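Local atomic coordinates of phage terminase large subunit (Thermus phage P7426, PDB entry 7KS4), a protein that probably acts as an ATP-driven motor that translocates viral DNA into empty capsids and as an endonuclease that cuts the genome, this chain being the N-terminal ATPase domain. Residues A[39-44]-A[183-188]; A[192-197]-A[217-222]; A[150-155]-A[176-181]; A[71-76]-A[157-162]. All blocks are in the same frame, centred on the assembly; numbering follows the deposited sequence.

Contact 1: residues A[39-44]-A[183-188]; sequences VACLGR and STPKGL. With SO4 (sulfate ion), chain H.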
loop_
_atom_site.group_PDB
_atom_site.type_symbol
_atom_site.label_atom_id
_atom_site.label_comp_id
_atom_site.label_asym_id
_atom_site.label_seq_id
_atom_site.Cartn_x
_atom_site.Cartn_y
_atom_site.Cartn_z
ATOM N N VAL A 39 6.850 -3.655 4.493
ATOM C CA VAL A 39 6.196 -4.927 4.221
ATOM C C VAL A 39 5.218 -5.167 5.365
ATOM O O VAL A 39 5.635 -5.327 6.520
ATOM C CB VAL A 39 7.203 -6.080 4.106
ATOM C CG1 VAL A 39 6.518 -7.350 3.612
ATOM C CG2 VAL A 39 8.356 -5.708 3.179
ATOM N N ALA A 40 3.923 -5.204 5.056
ATOM C CA ALA A 40 2.889 -5.393 6.071
ATOM C C ALA A 40 2.187 -6.719 5.823
ATOM O O ALA A 40 1.491 -6.886 4.815
ATOM C CB ALA A 40 1.889 -4.237 6.068
ATOM N N CYS A 41 2.367 -7.657 6.749
ATOM C CA CYS A 41 1.672 -8.938 6.719
ATOM C C CYS A 41 0.567 -8.850 7.763
ATOM O O CYS A 41 0.820 -9.016 8.959
ATOM C CB CYS A 41 2.631 -10.085 7.001
ATOM S SG CYS A 41 1.809 -11.688 7.114
ATOM N N LEU A 42 -0.653 -8.573 7.308
ATOM C CA LEU A 42 -1.774 -8.290 8.194
ATOM C C LEU A 42 -2.988 -9.091 7.742
ATOM O O LEU A 42 -3.189 -9.333 6.550
ATOM C CB LEU A 42 -2.120 -6.775 8.232
ATOM C CG LEU A 42 -0.980 -5.749 8.331
ATOM C CD1 LEU A 42 -1.524 -4.326 8.314
ATOM C CD2 LEU A 42 -0.134 -5.951 9.582
ATOM N N GLY A 43 -3.787 -9.527 8.710
ATOM C CA GLY A 43 -5.003 -10.245 8.393
ATOM C C GLY A 43 -6.051 -9.336 7.782
ATOM O O GLY A 43 -5.915 -8.113 7.733
ATOM N N ARG A 44 -7.126 -9.957 7.301
ATOM C CA ARG A 44 -8.256 -9.194 6.791
ATOM C C ARG A 44 -8.770 -8.229 7.850
ATOM O O ARG A 44 -8.706 -8.501 9.050
ATOM C CB ARG A 44 -9.389 -10.125 6.371
ATOM C CG ARG A 44 -9.014 -11.080 5.277
ATOM C CD ARG A 44 -10.201 -11.934 4.896
ATOM N NE ARG A 44 -9.897 -12.811 3.771
ATOM C CZ ARG A 44 -10.772 -13.639 3.212
ATOM N NH1 ARG A 44 -12.016 -13.707 3.674
ATOM N NH2 ARG A 44 -10.401 -14.399 2.192
ATOM N N SER A 183 -0.021 -7.594 2.244
ATOM C CA SER A 183 -0.709 -8.820 1.858
ATOM C C SER A 183 -1.144 -9.601 3.086
ATOM O O SER A 183 -0.543 -9.488 4.156
ATOM C CB SER A 183 0.196 -9.714 0.996
ATOM O OG SER A 183 -0.544 -10.741 0.354
ATOM N N THR A 184 -2.187 -10.398 2.915
ATOM C CA THR A 184 -2.298 -11.561 3.776
ATOM C C THR A 184 -1.327 -12.623 3.266
ATOM O O THR A 184 -1.083 -12.700 2.060
ATOM C CB THR A 184 -3.719 -12.117 3.777
ATOM O OG1 THR A 184 -4.047 -12.562 2.457
ATOM C CG2 THR A 184 -4.713 -11.048 4.215
ATOM N N PRO A 185 -0.727 -13.416 4.148
ATOM C CA PRO A 185 0.348 -14.312 3.704
ATOM C C PRO A 185 -0.179 -15.504 2.917
ATOM O O PRO A 185 -1.315 -15.953 3.101
ATOM C CB PRO A 185 1.006 -14.755 5.016
ATOM C CG PRO A 185 -0.070 -14.624 6.039
ATOM C CD PRO A 185 -0.898 -13.444 5.609
ATOM N N LYS A 186 0.678 -16.034 2.046
ATOM C CA LYS A 186 0.331 -17.175 1.204
ATOM C C LYS A 186 1.475 -18.184 1.211
ATOM O O LYS A 186 1.959 -18.633 0.170
ATOM C CB LYS A 186 -0.013 -16.710 -0.209
ATOM C CG LYS A 186 -1.452 -16.963 -0.602
ATOM C CD LYS A 186 -2.393 -16.008 0.091
ATOM C CE LYS A 186 -3.812 -16.188 -0.393
ATOM N NZ LYS A 186 -4.735 -15.245 0.281
ATOM N N GLY A 187 1.924 -18.542 2.400
ATOM C CA GLY A 187 2.990 -19.507 2.536
ATOM C C GLY A 187 4.367 -18.875 2.490
ATOM O O GLY A 187 4.556 -17.658 2.599
ATOM N N LEU A 188 5.357 -19.744 2.311
ATOM C CA LEU A 188 6.758 -19.333 2.367
ATOM C C LEU A 188 7.243 -19.050 0.948
ATOM O O LEU A 188 7.949 -19.844 0.317
ATOM C CB LEU A 188 7.593 -20.401 3.057
ATOM C CG LEU A 188 7.044 -20.820 4.421
ATOM C CD1 LEU A 188 7.905 -21.918 5.009
ATOM C CD2 LEU A 188 6.965 -19.632 5.380
HETATM S S SO4 H . -15.424 -13.140 4.469
HETATM O O1 SO4 H . -16.679 -13.753 4.901
HETATM O O2 SO4 H . -15.624 -11.709 4.269
HETATM O O3 SO4 H . -15.002 -13.757 3.214
HETATM O O4 SO4 H . -14.390 -13.334 5.484
#
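C41 and S183 are paired in parallel on neighbouring strands, just where strand 37-42 runs into the P-loop and strand 178-183 gives way to the loop that continues through T184 and P185. S183 uses both of its backbone polar atoms: its N donates to A40 O (3.1 Å), and its O receives L42 N over a longer 3.3 Å. Beyond this ladder, side chains carry the contact. The sulfur of C41 stands opposite the backbone N (chi1 175°), and this rotation brings SG against the pyrrolidine of P185, 3.6 Å from CD and about as far from CG; F195 and F257 also touch this cysteine. T184 splits its two branches. CG2, beside its own backbone N, reaches L42 O at 3.3 Å and lies near the N and CG of R44, whereas OG1 (chi1 63°) is turned to a weak hydrogen bond with E252. S183 OG folds back onto T184 O at 2.7 Å and also bonds to A157 N, which ties down the S183 side chain. R44, extended but poorly ordered, leaves the P-loop with its guanidinium edge toward a sulfate, a weak bond of NH1 to O4 at 3.0 Å. E252 draws together K186 NZ, in a salt bridge, and R44 NE, in a weak, long ion pair. G43 and R44 touch ADP. The sequence and place of the loop probably match the coupling motif of large terminases. Two backbone bonds thus join the P-loop strand to the segment whose T184 N binds E155, so the nucleotide loop and this predicted catalytic glutamate are structurally connected.

Contact 2: residues A[192-197]-A[217-222]; sequences YEFFLM and PDFESF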
loop_
_atom_site.group_PDB
_atom_site.type_symbol
_atom_site.label_atom_id
_atom_site.label_comp_id
_atom_site.label_asym_id
_atom_site.label_seq_id
_atom_site.Cartn_x
_atom_site.Cartn_y
_atom_site.Cartn_z
ATOM N N TYR A 192 7.114 -13.722 2.111
ATOM C CA TYR A 192 7.695 -14.134 3.384
ATOM C C TYR A 192 9.143 -13.676 3.507
ATOM O O TYR A 192 9.562 -13.183 4.561
ATOM C CB TYR A 192 7.600 -15.654 3.510
ATOM C CG TYR A 192 8.503 -16.242 4.560
ATOM C CD1 TYR A 192 8.286 -15.996 5.913
ATOM C CD2 TYR A 192 9.575 -17.052 4.201
ATOM C CE1 TYR A 192 9.121 -16.541 6.882
ATOM C CE2 TYR A 192 10.411 -17.597 5.155
ATOM C CZ TYR A 192 10.179 -17.346 6.493
ATOM O OH TYR A 192 11.019 -17.895 7.434
ATOM N N GLU A 193 9.926 -13.849 2.443
ATOM C CA GLU A 193 11.320 -13.422 2.471
ATOM C C GLU A 193 11.429 -11.925 2.717
ATOM O O GLU A 193 12.208 -11.481 3.568
ATOM C CB GLU A 193 11.999 -13.799 1.161
ATOM C CG GLU A 193 11.939 -15.277 0.903
ATOM C CD GLU A 193 12.410 -15.661 -0.466
ATOM O OE1 GLU A 193 12.584 -14.769 -1.330
ATOM O OE2 GLU A 193 12.607 -16.874 -0.664
ATOM N N PHE A 194 10.661 -11.131 1.967
ATOM C CA PHE A 194 10.714 -9.681 2.126
ATOM C C PHE A 194 10.237 -9.268 3.504
ATOM O O PHE A 194 10.796 -8.347 4.113
ATOM C CB PHE A 194 9.879 -9.000 1.043
ATOM C CG PHE A 194 10.646 -8.705 -0.211
ATOM C CD1 PHE A 194 11.526 -9.639 -0.734
ATOM C CD2 PHE A 194 10.485 -7.500 -0.872
ATOM C CE1 PHE A 194 12.236 -9.375 -1.888
ATOM C CE2 PHE A 194 11.195 -7.228 -2.031
ATOM C CZ PHE A 194 12.070 -8.169 -2.540
ATOM N N PHE A 195 9.200 -9.935 4.011
ATOM C CA PHE A 195 8.745 -9.660 5.369
ATOM C C PHE A 195 9.883 -9.840 6.363
ATOM O O PHE A 195 10.135 -8.973 7.209
ATOM C CB PHE A 195 7.576 -10.573 5.727
ATOM C CG PHE A 195 7.116 -10.413 7.140
ATOM C CD1 PHE A 195 6.178 -9.454 7.469
ATOM C CD2 PHE A 195 7.651 -11.192 8.148
ATOM C CE1 PHE A 195 5.761 -9.297 8.778
ATOM C CE2 PHE A 195 7.241 -11.034 9.454
ATOM C CZ PHE A 195 6.296 -10.081 9.766
ATOM N N LEU A 196 10.591 -10.963 6.270
ATOM C CA LEU A 196 11.637 -11.253 7.243
ATOM C C LEU A 196 12.770 -10.235 7.170
ATOM O O LEU A 196 13.402 -9.940 8.190
ATOM C CB LEU A 196 12.166 -12.667 7.012
ATOM C CG LEU A 196 12.556 -13.482 8.239
ATOM C CD1 LEU A 196 11.378 -13.668 9.177
ATOM C CD2 LEU A 196 13.115 -14.841 7.811
ATOM N N MET A 197 13.041 -9.694 5.981
ATOM C CA MET A 197 14.106 -8.703 5.838
ATOM C C MET A 197 13.867 -7.486 6.717
ATOM O O MET A 197 14.822 -6.783 7.073
ATOM C CB MET A 197 14.228 -8.266 4.378
ATOM C CG MET A 197 14.825 -9.328 3.478
ATOM S SD MET A 197 14.717 -8.896 1.745
ATOM C CE MET A 197 15.141 -10.484 1.024
ATOM N N PRO A 217 18.641 -2.763 6.374
ATOM C CA PRO A 217 18.284 -1.452 6.943
ATOM C C PRO A 217 17.163 -0.739 6.205
ATOM O O PRO A 217 16.453 0.069 6.819
ATOM C CB PRO A 217 19.599 -0.657 6.853
ATOM C CG PRO A 217 20.668 -1.668 6.621
ATOM C CD PRO A 217 20.026 -2.783 5.873
ATOM N N ASP A 218 16.989 -0.980 4.909
ATOM C CA ASP A 218 15.942 -0.279 4.173
ATOM C C ASP A 218 14.582 -0.954 4.288
ATOM O O ASP A 218 13.622 -0.483 3.668
ATOM C CB ASP A 218 16.327 -0.139 2.694
ATOM C CG ASP A 218 16.895 -1.421 2.101
ATOM O OD1 ASP A 218 17.401 -2.271 2.871
ATOM O OD2 ASP A 218 16.850 -1.569 0.856
ATOM N N PHE A 219 14.476 -2.018 5.080
ATOM C CA PHE A 219 13.241 -2.772 5.228
ATOM C C PHE A 219 12.659 -2.575 6.622
ATOM O O PHE A 219 13.386 -2.596 7.621
ATOM C CB PHE A 219 13.479 -4.263 4.991
ATOM C CG PHE A 219 13.511 -4.659 3.540
ATOM C CD1 PHE A 219 14.597 -4.343 2.740
ATOM C CD2 PHE A 219 12.469 -5.383 2.989
ATOM C CE1 PHE A 219 14.624 -4.721 1.403
ATOM C CE2 PHE A 219 12.493 -5.761 1.657
ATOM C CZ PHE A 219 13.568 -5.431 0.868
ATOM N N GLU A 220 11.342 -2.411 6.687
ATOM C CA GLU A 220 10.634 -2.439 7.962
ATOM C C GLU A 220 9.336 -3.202 7.765
ATOM O O GLU A 220 8.592 -2.924 6.823
ATOM C CB GLU A 220 10.348 -1.031 8.495
ATOM C CG GLU A 220 9.623 -1.040 9.832
ATOM C CD GLU A 220 9.599 0.326 10.481
ATOM O OE1 GLU A 220 10.123 1.280 9.868
ATOM O OE2 GLU A 220 9.061 0.443 11.602
ATOM N N SER A 221 9.069 -4.159 8.651
ATOM C CA SER A 221 7.930 -5.049 8.502
ATOM C C SER A 221 6.949 -4.903 9.656
ATOM O O SER A 221 7.335 -4.627 10.797
ATOM C CB SER A 221 8.380 -6.497 8.407
ATOM O OG SER A 221 9.148 -6.692 7.239
ATOM N N PHE A 222 5.673 -5.119 9.339
ATOM C CA PHE A 222 4.569 -4.970 10.276
ATOM C C PHE A 222 3.711 -6.221 10.215
ATOM O O PHE A 222 3.496 -6.780 9.132
ATOM C CB PHE A 222 3.745 -3.730 9.928
ATOM C CG PHE A 222 4.587 -2.521 9.656
ATOM C CD1 PHE A 222 4.805 -1.580 10.648
ATOM C CD2 PHE A 222 5.188 -2.338 8.418
ATOM C CE1 PHE A 222 5.591 -0.477 10.407
ATOM C CE2 PHE A 222 5.968 -1.236 8.177
ATOM C CZ PHE A 222 6.168 -0.305 9.179
#
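The F219 ring has M197 over one face and F194 at its edge. M197, extended beyond CG, runs alongside the phenyl group, so that CB and SD lie over the same face, SD at 4.0 Å from the F219 ring centroid: a Met-aromatic contact. The edge of F219 is turned to the face of F194 in a T-shaped stack, with planes at 82° and F219 CE2 3.7 Å from F194 CD2. Two residues on, S221 holds OG beside its own backbone N (chi1 -64°) and directs it at F195 O; the modelled separation of 2.5 Å is very short and its exact value doubtful. S221 CB meanwhile sits over one face of the F195 ring, near the rim, 3.8 Å from CD1, and F222 O meets that ring in plane at its edge, 3.4 Å from CE1.

Helix 190-197 thus lies across one side of the sheet, where the 192-197 segment runs at 106° to strand residues 219-222, part of the outermost strand on this side of the P-loop ATPase fold.

Further out, W164 and W190 each make an edge-to-face pair with F194, and F195 meets the rings of W199 and F257. F195 also rests on V39 and C41 of the adjoining strand. G198 is backbone-bonded to S221, and R200 NH1 reaches F219 O.

Contact 3: residues A[150-155]-A[176-181]; sequences FVILDE and DGWALI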
loop_
_atom_site.group_PDB
_atom_site.type_symbol
_atom_site.label_atom_id
_atom_site.label_comp_id
_atom_site.label_asym_id
_atom_site.label_seq_id
_atom_site.Cartn_x
_atom_site.Cartn_y
_atom_site.Cartn_z
ATOM N N PHE A 150 6.857 5.901 -6.152
ATOM C CA PHE A 150 6.310 5.029 -5.124
ATOM C C PHE A 150 5.445 3.970 -5.786
ATOM O O PHE A 150 4.927 4.161 -6.888
ATOM C CB PHE A 150 5.507 5.815 -4.077
ATOM C CG PHE A 150 4.248 6.459 -4.611
ATOM C CD1 PHE A 150 3.006 5.866 -4.399
ATOM C CD2 PHE A 150 4.298 7.664 -5.296
ATOM C CE1 PHE A 150 1.836 6.453 -4.871
ATOM C CE2 PHE A 150 3.121 8.269 -5.767
ATOM C CZ PHE A 150 1.893 7.656 -5.553
ATOM N N VAL A 151 5.286 2.850 -5.088
ATOM C CA VAL A 151 4.442 1.769 -5.579
ATOM C C VAL A 151 3.810 1.081 -4.385
ATOM O O VAL A 151 4.429 0.951 -3.325
ATOM C CB VAL A 151 5.231 0.764 -6.445
ATOM C CG1 VAL A 151 6.321 0.082 -5.625
ATOM C CG2 VAL A 151 4.295 -0.261 -7.046
ATOM N N ILE A 152 2.559 0.664 -4.560
ATOM C CA ILE A 152 1.845 -0.149 -3.586
ATOM C C ILE A 152 1.540 -1.485 -4.236
ATOM O O ILE A 152 0.964 -1.528 -5.331
ATOM C CB ILE A 152 0.548 0.538 -3.121
ATOM C CG1 ILE A 152 0.872 1.884 -2.473
ATOM C CG2 ILE A 152 -0.220 -0.374 -2.161
ATOM C CD1 ILE A 152 -0.261 2.905 -2.580
ATOM N N LEU A 153 1.931 -2.572 -3.569
ATOM C CA LEU A 153 1.570 -3.922 -3.987
ATOM C C LEU A 153 0.510 -4.417 -3.018
ATOM O O LEU A 153 0.789 -4.596 -1.827
ATOM C CB LEU A 153 2.773 -4.865 -4.004
ATOM C CG LEU A 153 3.659 -4.820 -5.248
ATOM C CD1 LEU A 153 4.422 -3.520 -5.323
ATOM C CD2 LEU A 153 4.615 -6.008 -5.265
ATOM N N ASP A 154 -0.697 -4.626 -3.527
ATOM C CA ASP A 154 -1.812 -5.117 -2.731
ATOM C C ASP A 154 -1.958 -6.616 -2.955
ATOM O O ASP A 154 -1.786 -7.102 -4.075
ATOM C CB ASP A 154 -3.103 -4.393 -3.105
ATOM C CG ASP A 154 -4.232 -4.659 -2.126
ATOM O OD1 ASP A 154 -3.955 -4.984 -0.953
ATOM O OD2 ASP A 154 -5.399 -4.530 -2.534
ATOM N N GLU A 155 -2.263 -7.345 -1.885
ATOM C CA GLU A 155 -2.218 -8.811 -1.890
ATOM C C GLU A 155 -0.966 -9.308 -2.609
ATOM O O GLU A 155 -1.002 -10.157 -3.509
ATOM C CB GLU A 155 -3.491 -9.401 -2.489
ATOM C CG GLU A 155 -4.606 -9.571 -1.448
ATOM C CD GLU A 155 -4.168 -10.438 -0.262
ATOM O OE1 GLU A 155 -3.933 -11.652 -0.450
ATOM O OE2 GLU A 155 -4.028 -9.894 0.852
ATOM N N ASP A 176 15.034 6.213 -6.572
ATOM C CA ASP A 176 15.085 5.820 -5.170
ATOM C C ASP A 176 13.691 5.900 -4.554
ATOM O O ASP A 176 13.483 6.463 -3.474
ATOM C CB ASP A 176 16.082 6.682 -4.397
ATOM C CG ASP A 176 16.493 6.054 -3.081
ATOM O OD1 ASP A 176 16.689 6.802 -2.100
ATOM O OD2 ASP A 176 16.624 4.811 -3.032
ATOM N N GLY A 177 12.719 5.347 -5.275
ATOM C CA GLY A 177 11.347 5.359 -4.811
ATOM C C GLY A 177 11.084 4.302 -3.757
ATOM O O GLY A 177 11.879 3.382 -3.540
ATOM N N TRP A 178 9.945 4.444 -3.087
ATOM C CA TRP A 178 9.591 3.552 -1.999
ATOM C C TRP A 178 8.482 2.602 -2.418
ATOM O O TRP A 178 7.746 2.837 -3.378
ATOM C CB TRP A 178 9.181 4.323 -0.738
ATOM C CG TRP A 178 8.018 5.296 -0.832
ATOM C CD1 TRP A 178 8.105 6.662 -0.887
ATOM C CD2 TRP A 178 6.615 4.987 -0.815
ATOM N NE1 TRP A 178 6.850 7.217 -0.909
ATOM C CE2 TRP A 178 5.917 6.213 -0.866
ATOM C CE3 TRP A 178 5.880 3.794 -0.767
ATOM C CZ2 TRP A 178 4.529 6.279 -0.895
ATOM C CZ3 TRP A 178 4.505 3.862 -0.785
ATOM C CH2 TRP A 178 3.839 5.099 -0.842
ATOM N N ALA A 179 8.400 1.496 -1.686
ATOM C CA ALA A 179 7.417 0.461 -1.938
ATOM C C ALA A 179 6.728 0.148 -0.629
ATOM O O ALA A 179 7.394 0.006 0.403
ATOM C CB ALA A 179 8.054 -0.808 -2.506
ATOM N N LEU A 180 5.405 0.060 -0.681
ATOM C CA LEU A 180 4.585 -0.465 0.401
ATOM C C LEU A 180 3.993 -1.787 -0.078
ATOM O O LEU A 180 3.154 -1.808 -0.981
ATOM C CB LEU A 180 3.501 0.536 0.786
ATOM C CG LEU A 180 2.507 0.097 1.852
ATOM C CD1 LEU A 180 3.202 -0.285 3.157
ATOM C CD2 LEU A 180 1.502 1.227 2.066
ATOM N N ILE A 181 4.438 -2.883 0.531
ATOM C CA ILE A 181 4.149 -4.241 0.081
ATOM C C ILE A 181 3.266 -4.870 1.142
ATOM O O ILE A 181 3.735 -5.180 2.242
ATOM C CB ILE A 181 5.441 -5.039 -0.131
ATOM C CG1 ILE A 181 6.339 -4.289 -1.124
ATOM C CG2 ILE A 181 5.144 -6.458 -0.616
ATOM C CD1 ILE A 181 7.747 -4.854 -1.230
#
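F150 to L153 pair one for one with W178 to I181 as parallel strands, the two ends of a beta-alpha-beta unit whose crossover is helix 161-175. The first strand is the predicted Walker B motif, which closes with D154, a magnesium ligand known for this protein, and E155, the predicted catalytic residue.

Three backbone hydrogen bonds knit the pair: V151 N to W178 O, L180 N to V151 O and L153 N to L180 O, each 3.0 Å. CA-H groups of F150, A179 and I152 add contacts to the carbonyls between them.

Apolar contacts divide by face. V151 CG1 meets A179 CB at 3.7 Å on the side lined by helix 161-175, where L153 and I181 follow, under W190. On the reverse side I152 and L180 pack loosely against each other, and helix 48-62, which begins in the P-loop, lies over F150 and I152.

Between the two segments, the aromatic pair lies on this second side. A chi1 of 66° leads the F150 ring away, so that it slides past the indole, tilted by 28° and hardly overlapping. W178 NE1 is held by E59, and R38 makes a cation-pi contact with the indole. F150 CB makes a CH-pi contact over the W178 six-membered ring, 3.4 Å from its centroid.

Contact 4: residues A[71-76]-A[157-162]; sequences IAPTYD and AMIPFS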
loop_
_atom_site.group_PDB
_atom_site.type_symbol
_atom_site.label_atom_id
_atom_site.label_comp_id
_atom_site.label_asym_id
_atom_site.label_seq_id
_atom_site.Cartn_x
_atom_site.Cartn_y
_atom_site.Cartn_z
ATOM N N ILE A 71 -0.529 -1.908 -7.596
ATOM C CA ILE A 71 -0.584 -3.146 -8.361
ATOM C C ILE A 71 -1.229 -4.205 -7.482
ATOM O O ILE A 71 -0.829 -4.386 -6.326
ATOM C CB ILE A 71 0.814 -3.602 -8.817
ATOM C CG1 ILE A 71 1.604 -2.408 -9.358
ATOM C CG2 ILE A 71 0.679 -4.723 -9.866
ATOM C CD1 ILE A 71 3.027 -2.734 -9.741
ATOM N N ALA A 72 -2.218 -4.895 -8.027
ATOM C CA ALA A 72 -2.877 -6.012 -7.367
ATOM C C ALA A 72 -2.846 -7.215 -8.285
ATOM O O ALA A 72 -2.416 -7.118 -9.441
ATOM C CB ALA A 72 -4.327 -5.653 -7.003
ATOM N N PRO A 73 -3.275 -8.385 -7.804
ATOM C CA PRO A 73 -3.326 -9.555 -8.696
ATOM C C PRO A 73 -4.293 -9.391 -9.855
ATOM O O PRO A 73 -4.043 -9.937 -10.938
ATOM C CB PRO A 73 -3.754 -10.693 -7.761
ATOM C CG PRO A 73 -3.344 -10.242 -6.396
ATOM C CD PRO A 73 -3.556 -8.750 -6.405
ATOM N N THR A 74 -5.389 -8.658 -9.658
ATOM C CA THR A 74 -6.406 -8.440 -10.678
ATOM C C THR A 74 -6.773 -6.963 -10.714
ATOM O O THR A 74 -6.504 -6.214 -9.773
ATOM C CB THR A 74 -7.670 -9.253 -10.402
ATOM O OG1 THR A 74 -8.229 -8.846 -9.145
ATOM C CG2 THR A 74 -7.360 -10.751 -10.368
ATOM N N TYR A 75 -7.417 -6.553 -11.810
ATOM C CA TYR A 75 -7.874 -5.171 -11.913
ATOM C C TYR A 75 -8.981 -4.878 -10.908
ATOM O O TYR A 75 -9.019 -3.789 -10.323
ATOM C CB TYR A 75 -8.345 -4.869 -13.337
ATOM C CG TYR A 75 -7.239 -4.349 -14.226
ATOM C CD1 TYR A 75 -6.558 -3.181 -13.902
ATOM C CD2 TYR A 75 -6.874 -5.018 -15.389
ATOM C CE1 TYR A 75 -5.546 -2.695 -14.701
ATOM C CE2 TYR A 75 -5.857 -4.534 -16.197
ATOM C CZ TYR A 75 -5.198 -3.371 -15.844
ATOM O OH TYR A 75 -4.185 -2.873 -16.630
ATOM N N ASP A 76 -9.885 -5.834 -10.689
ATOM C CA ASP A 76 -10.944 -5.634 -9.703
ATOM C C ASP A 76 -10.361 -5.415 -8.312
ATOM O O ASP A 76 -10.903 -4.634 -7.518
ATOM C CB ASP A 76 -11.898 -6.828 -9.705
ATOM C CG ASP A 76 -12.716 -6.922 -10.979
ATOM O OD1 ASP A 76 -13.110 -5.867 -11.522
ATOM O OD2 ASP A 76 -12.968 -8.054 -11.439
ATOM N N ALA A 157 1.429 -11.261 -1.758
ATOM C CA ALA A 157 1.812 -12.668 -1.701
ATOM C C ALA A 157 1.184 -13.474 -2.828
ATOM O O ALA A 157 1.640 -14.588 -3.112
ATOM C CB ALA A 157 1.434 -13.271 -0.347
ATOM N N MET A 158 0.152 -12.936 -3.474
ATOM C CA MET A 158 -0.467 -13.562 -4.630
ATOM C C MET A 158 0.072 -13.028 -5.952
ATOM O O MET A 158 -0.363 -13.489 -7.012
ATOM C CB MET A 158 -1.987 -13.367 -4.568
ATOM C CG MET A 158 -2.660 -14.208 -3.498
ATOM S SD MET A 158 -2.554 -15.977 -3.859
ATOM C CE MET A 158 -3.761 -16.138 -5.174
ATOM N N ILE A 159 1.006 -12.089 -5.921
ATOM C CA ILE A 159 1.620 -11.541 -7.128
ATOM C C ILE A 159 2.910 -12.315 -7.397
ATOM O O ILE A 159 3.720 -12.463 -6.476
ATOM C CB ILE A 159 1.907 -10.035 -6.978
ATOM C CG1 ILE A 159 0.590 -9.256 -6.843
ATOM C CG2 ILE A 159 2.711 -9.511 -8.165
ATOM C CD1 ILE A 159 0.766 -7.786 -6.525
ATOM N N PRO A 160 3.137 -12.806 -8.612
ATOM C CA PRO A 160 4.392 -13.524 -8.884
ATOM C C PRO A 160 5.607 -12.643 -8.627
ATOM O O PRO A 160 5.627 -11.464 -8.985
ATOM C CB PRO A 160 4.273 -13.902 -10.365
ATOM C CG PRO A 160 2.810 -13.886 -10.654
ATOM C CD PRO A 160 2.239 -12.806 -9.780
ATOM N N PHE A 161 6.637 -13.234 -8.007
ATOM C CA PHE A 161 7.851 -12.477 -7.714
ATOM C C PHE A 161 8.386 -11.771 -8.949
ATOM O O PHE A 161 8.947 -10.673 -8.845
ATOM C CB PHE A 161 8.939 -13.393 -7.149
ATOM C CG PHE A 161 10.200 -12.664 -6.791
ATOM C CD1 PHE A 161 10.192 -11.696 -5.802
ATOM C CD2 PHE A 161 11.386 -12.931 -7.454
ATOM C CE1 PHE A 161 11.340 -11.010 -5.471
ATOM C CE2 PHE A 161 12.543 -12.252 -7.124
ATOM C CZ PHE A 161 12.518 -11.287 -6.129
ATOM N N SER A 162 8.221 -12.384 -10.124
ATOM C CA SER A 162 8.769 -11.820 -11.353
ATOM C C SER A 162 8.205 -10.434 -11.634
ATOM O O SER A 162 8.910 -9.565 -12.161
ATOM C CB SER A 162 8.482 -12.754 -12.528
ATOM O OG SER A 162 7.092 -12.982 -12.668
#
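The pyrrolidine ring of P73 has I159 CG1 standing over one side, while M158 CB comes to the rim at the CG corner, 3.9 Å from that atom. I159 CG1 is 4.1 Å from P73 CG and equally far from P73 N, and its chain crosses the ring at about a right angle. The amide joining A72 to P73 is the second flat group: I159 CD1 lies over its plane, 4.1 Å from A72 C, and also approaches I71 O at 3.8 Å. One isoleucine branch therefore spans ring and amide from the same side. It does so because CG1 sits beside its own backbone N (chi1 -65°) and CD1 continues outward in an extended line (chi2 173°). M158 behaves differently. Its CB faces the proline, but bends at chi2 and chi3 swing the thioether away to the side chain of K186.

This is apolar packing, and it joins two loops at the C-terminal ends of neighbouring parallel strands in the P-loop fold, the one leading from strand 67-72 into helix 75-92 and the one leading from Walker B into helix 161-175. T74 caps the first helix, its OG1 bonded to Q77 N; on the other loop, I159 O takes a bond from W190 NE1. E155, predicted to be catalytic, and D154, a known magnesium ligand, lie close by, about 4 Å from the side chains of P73 and A72 respectively. Beside these acidic residues the two segments meet through complementary shape and apolar surface, with no hydrogen bond between them to fix its direction.

How the contacts relate
Contacts 1 and 4 and the D154-E155 end of contact 3 gather at the C-terminal ends of neighbouring parallel strands, round the nucleotide site. The ladder of contact 3 continues on both sides: D154 N lies 2.8 Å from I71 O of contact 4, and A40 N of contact 1 is 2.8 Å from I181 O. E155 links contacts 3 and 1 through OE2, 2.8 Å from T184 N. S183 OG and A157 N, at 2.9 Å, join contacts 1 and 4. The side chains of I152 and A72 are each about 8 Å from the magnesium ion, that of T184 about 7 Å. Contact 2 extends the sheet outward, C41 N to F222 O being 2.8 Å, with the side chain of F222 about 14 Å from the metal.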